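Local coordinates for Protease/Reverse transcriptase/ribonuclease H (Eastern chimpanzee simian foamy virus, PDB 7KSF), which combines an aspartic protease with a reverse transcriptase and RNase H in one chain, probably cleaving viral polyproteins and copying the RNA genome into DNA, at residues Leu33-Thr42 against Gln52-Phe60. The protein carries 1 engineered substitution. Residues are numbered along the deposited sequence; the frame is centred on the assembly and turned at random.
Sequences LEDEQPIKKT and QQNVYYVTF
The Y56 ring packs its face against the side chain of L33, whose CB stands over that face, offset toward the rim, 4.0 Å from the ring centroid in a CH-pi contact, with L33 CD1 against the CD1-CE1 side of the ring. With CG anti to its carbonyl carbon (chi1 -44°), the Y56 ring reaches the loop 33-38, where the carbonyl oxygens of E36 and Q37 meet its edge near the ring plane; Q37 O comes within 3.2 Å of Y56 CD2. Next along the chain, the P38 ring and the N54 amide run side by side, P38 CG 3.3 Å from N54 ND2, while the K41 chain, extended beyond CG, runs alongside the oxygen of the same amide, CE 3.3 Å from N54 OD1. E36 lays its CG against V58 CG1 and sends its carboxylate to a salt bridge with K11. Backbone bonds join I39 N to V55 O and V55 N to K40 O; pairing is clearer at the non-hydrogen-bonded pair K41-N54 and where Q53 N reaches T42 O at 3.0 Å. The case illustrates how a loop leading into a hairpin can pack on the partner strand around an aromatic ring, here in the antiparallel beta hairpin of strands 40-43 and 52-62 within the spumavirus aspartic protease (A9) region.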
# COMPACT_ATOMS: atom_id res chain seq x y z
N LEU A 33 -43.31 -2.19 -19.53
CA LEU A 33 -44.38 -1.30 -19.95
C LEU A 33 -44.66 -1.38 -21.45
O LEU A 33 -45.37 -0.53 -21.98
CB LEU A 33 -44.03 0.14 -19.56
CG LEU A 33 -43.65 0.32 -18.09
CD1 LEU A 33 -43.42 1.79 -17.80
CD2 LEU A 33 -44.72 -0.25 -17.18
N GLU A 34 -44.13 -2.40 -22.13
CA GLU A 34 -44.40 -2.55 -23.56
C GLU A 34 -45.81 -3.10 -23.78
O GLU A 34 -46.59 -2.53 -24.56
CB GLU A 34 -43.36 -3.46 -24.19
CG GLU A 34 -41.94 -2.92 -24.10
CD GLU A 34 -40.90 -3.95 -24.48
OE1 GLU A 34 -41.26 -5.13 -24.68
OE2 GLU A 34 -39.71 -3.57 -24.57
N ASP A 35 -46.15 -4.19 -23.10
CA ASP A 35 -47.47 -4.79 -23.26
C ASP A 35 -48.58 -3.88 -22.76
O ASP A 35 -49.70 -3.92 -23.28
CB ASP A 35 -47.53 -6.13 -22.52
CG ASP A 35 -46.37 -7.04 -22.88
OD1 ASP A 35 -45.89 -6.97 -24.02
OD2 ASP A 35 -45.95 -7.84 -22.01
N GLU A 36 -48.30 -3.06 -21.75
CA GLU A 36 -49.34 -2.25 -21.13
C GLU A 36 -49.76 -1.11 -22.04
O GLU A 36 -48.95 -0.55 -22.80
CB GLU A 36 -48.85 -1.69 -19.79
CG GLU A 36 -48.41 -2.76 -18.79
CD GLU A 36 -49.49 -3.78 -18.50
OE1 GLU A 36 -50.68 -3.41 -18.47
OE2 GLU A 36 -49.14 -4.96 -18.30
N GLN A 37 -51.04 -0.75 -21.97
CA GLN A 37 -51.62 0.29 -22.80
C GLN A 37 -51.43 1.66 -22.14
O GLN A 37 -51.51 1.77 -20.91
CB GLN A 37 -53.10 0.04 -23.04
CG GLN A 37 -53.40 -1.11 -24.00
CD GLN A 37 -53.12 -2.48 -23.40
OE1 GLN A 37 -52.80 -2.61 -22.22
NE2 GLN A 37 -53.24 -3.52 -24.22
N PRO A 38 -51.17 2.70 -22.93
CA PRO A 38 -50.91 4.02 -22.34
C PRO A 38 -52.18 4.81 -22.08
O PRO A 38 -53.07 4.88 -22.93
CB PRO A 38 -50.03 4.70 -23.40
CG PRO A 38 -50.32 3.96 -24.70
CD PRO A 38 -51.15 2.74 -24.40
N ILE A 39 -52.26 5.42 -20.90
CA ILE A 39 -53.41 6.25 -20.56
C ILE A 39 -53.36 7.56 -21.35
O ILE A 39 -54.33 7.93 -22.03
CB ILE A 39 -53.47 6.51 -19.05
CG1 ILE A 39 -53.62 5.18 -18.30
CG2 ILE A 39 -54.61 7.45 -18.71
CD1 ILE A 39 -53.56 5.34 -16.80
N LYS A 40 -52.25 8.27 -21.26
CA LYS A 40 -52.06 9.52 -21.98
C LYS A 40 -50.56 9.73 -22.19
O LYS A 40 -49.75 8.87 -21.83
CB LYS A 40 -52.72 10.69 -21.23
CG LYS A 40 -52.24 10.90 -19.80
CD LYS A 40 -53.16 11.87 -19.06
CE LYS A 40 -52.66 12.15 -17.65
NZ LYS A 40 -51.43 13.00 -17.65
N LYS A 41 -50.20 10.87 -22.77
CA LYS A 41 -48.81 11.17 -23.09
C LYS A 41 -48.46 12.55 -22.58
O LYS A 41 -49.09 13.54 -22.97
CB LYS A 41 -48.57 11.07 -24.60
CG LYS A 41 -48.99 9.73 -25.21
CD LYS A 41 -48.40 9.52 -26.59
CE LYS A 41 -48.77 8.15 -27.13
NZ LYS A 41 -48.01 7.82 -28.36
N THR A 42 -47.45 12.62 -21.72
CA THR A 42 -46.98 13.87 -21.14
C THR A 42 -45.51 14.08 -21.45
O THR A 42 -44.76 13.11 -21.63
CB THR A 42 -47.18 13.91 -19.62
OG1 THR A 42 -46.40 12.87 -19.01
CG2 THR A 42 -48.65 13.71 -19.27
N GLN A 52 -41.55 13.58 -24.62
CA GLN A 52 -42.82 13.05 -24.12
C GLN A 52 -42.79 11.53 -24.13
O GLN A 52 -42.26 10.91 -25.06
CB GLN A 52 -43.99 13.56 -24.95
CG GLN A 52 -43.90 13.25 -26.43
CD GLN A 52 -45.09 13.76 -27.20
OE1 GLN A 52 -45.99 14.37 -26.63
NE2 GLN A 52 -45.11 13.50 -28.50
N GLN A 53 -43.36 10.93 -23.08
CA GLN A 53 -43.36 9.49 -22.90
C GLN A 53 -44.76 9.03 -22.49
O GLN A 53 -45.54 9.80 -21.93
CB GLN A 53 -42.33 9.05 -21.84
CG GLN A 53 -40.90 9.53 -22.13
CD GLN A 53 -39.92 9.14 -21.03
OE1 GLN A 53 -40.27 8.41 -20.10
NE2 GLN A 53 -38.70 9.65 -21.13
N ASN A 54 -45.05 7.77 -22.78
CA ASN A 54 -46.36 7.21 -22.47
C ASN A 54 -46.54 7.03 -20.96
O ASN A 54 -45.57 6.81 -20.22
CB ASN A 54 -46.56 5.87 -23.17
CG ASN A 54 -46.70 6.02 -24.67
OD1 ASN A 54 -46.36 7.05 -25.24
ND2 ASN A 54 -47.20 4.97 -25.32
N VAL A 55 -47.79 7.11 -20.52
CA VAL A 55 -48.15 6.99 -19.11
C VAL A 55 -49.08 5.80 -18.95
O VAL A 55 -50.01 5.62 -19.75
CB VAL A 55 -48.81 8.29 -18.59
CG1 VAL A 55 -49.14 8.16 -17.12
CG2 VAL A 55 -47.90 9.48 -18.83
N TYR A 56 -48.84 5.00 -17.92
CA TYR A 56 -49.62 3.80 -17.68
C TYR A 56 -50.18 3.77 -16.26
O TYR A 56 -50.11 4.77 -15.53
CB TYR A 56 -48.78 2.54 -17.92
CG TYR A 56 -47.93 2.57 -19.17
CD1 TYR A 56 -46.68 3.18 -19.16
CD2 TYR A 56 -48.35 1.97 -20.34
CE1 TYR A 56 -45.89 3.21 -20.30
CE2 TYR A 56 -47.57 1.98 -21.48
CZ TYR A 56 -46.34 2.60 -21.45
OH TYR A 56 -45.56 2.62 -22.58
N TYR A 57 -50.72 2.62 -15.86
CA TYR A 57 -51.21 2.42 -14.49
C TYR A 57 -51.16 0.93 -14.21
O TYR A 57 -52.01 0.18 -14.71
CB TYR A 57 -52.62 2.98 -14.32
CG TYR A 57 -53.08 3.11 -12.89
CD1 TYR A 57 -52.74 4.22 -12.13
CD2 TYR A 57 -53.87 2.13 -12.30
CE1 TYR A 57 -53.16 4.35 -10.81
CE2 TYR A 57 -54.30 2.25 -10.99
CZ TYR A 57 -53.94 3.36 -10.25
OH TYR A 57 -54.37 3.48 -8.94
N VAL A 58 -50.17 0.49 -13.43
CA VAL A 58 -49.90 -0.92 -13.22
C VAL A 58 -49.93 -1.21 -11.72
O VAL A 58 -49.86 -0.31 -10.88
CB VAL A 58 -48.55 -1.36 -13.82
CG1 VAL A 58 -48.56 -1.21 -15.34
CG2 VAL A 58 -47.40 -0.57 -13.22
N THR A 59 -50.01 -2.50 -11.40
CA THR A 59 -50.03 -2.98 -10.02
C THR A 59 -48.79 -3.83 -9.77
O THR A 59 -48.37 -4.61 -10.64
CB THR A 59 -51.29 -3.79 -9.74
OG1 THR A 59 -52.44 -3.03 -10.12
CG2 THR A 59 -51.39 -4.13 -8.26
N PHE A 60 -48.22 -3.69 -8.58
CA PHE A 60 -47.01 -4.41 -8.21
C PHE A 60 -46.95 -4.54 -6.70
O PHE A 60 -47.59 -3.79 -5.96
CB PHE A 60 -45.76 -3.70 -8.74
CG PHE A 60 -45.67 -2.25 -8.34
CD1 PHE A 60 -45.03 -1.88 -7.16
CD2 PHE A 60 -46.22 -1.26 -9.13
CE1 PHE A 60 -44.95 -0.56 -6.79
CE2 PHE A 60 -46.15 0.07 -8.77
CZ PHE A 60 -45.51 0.42 -7.59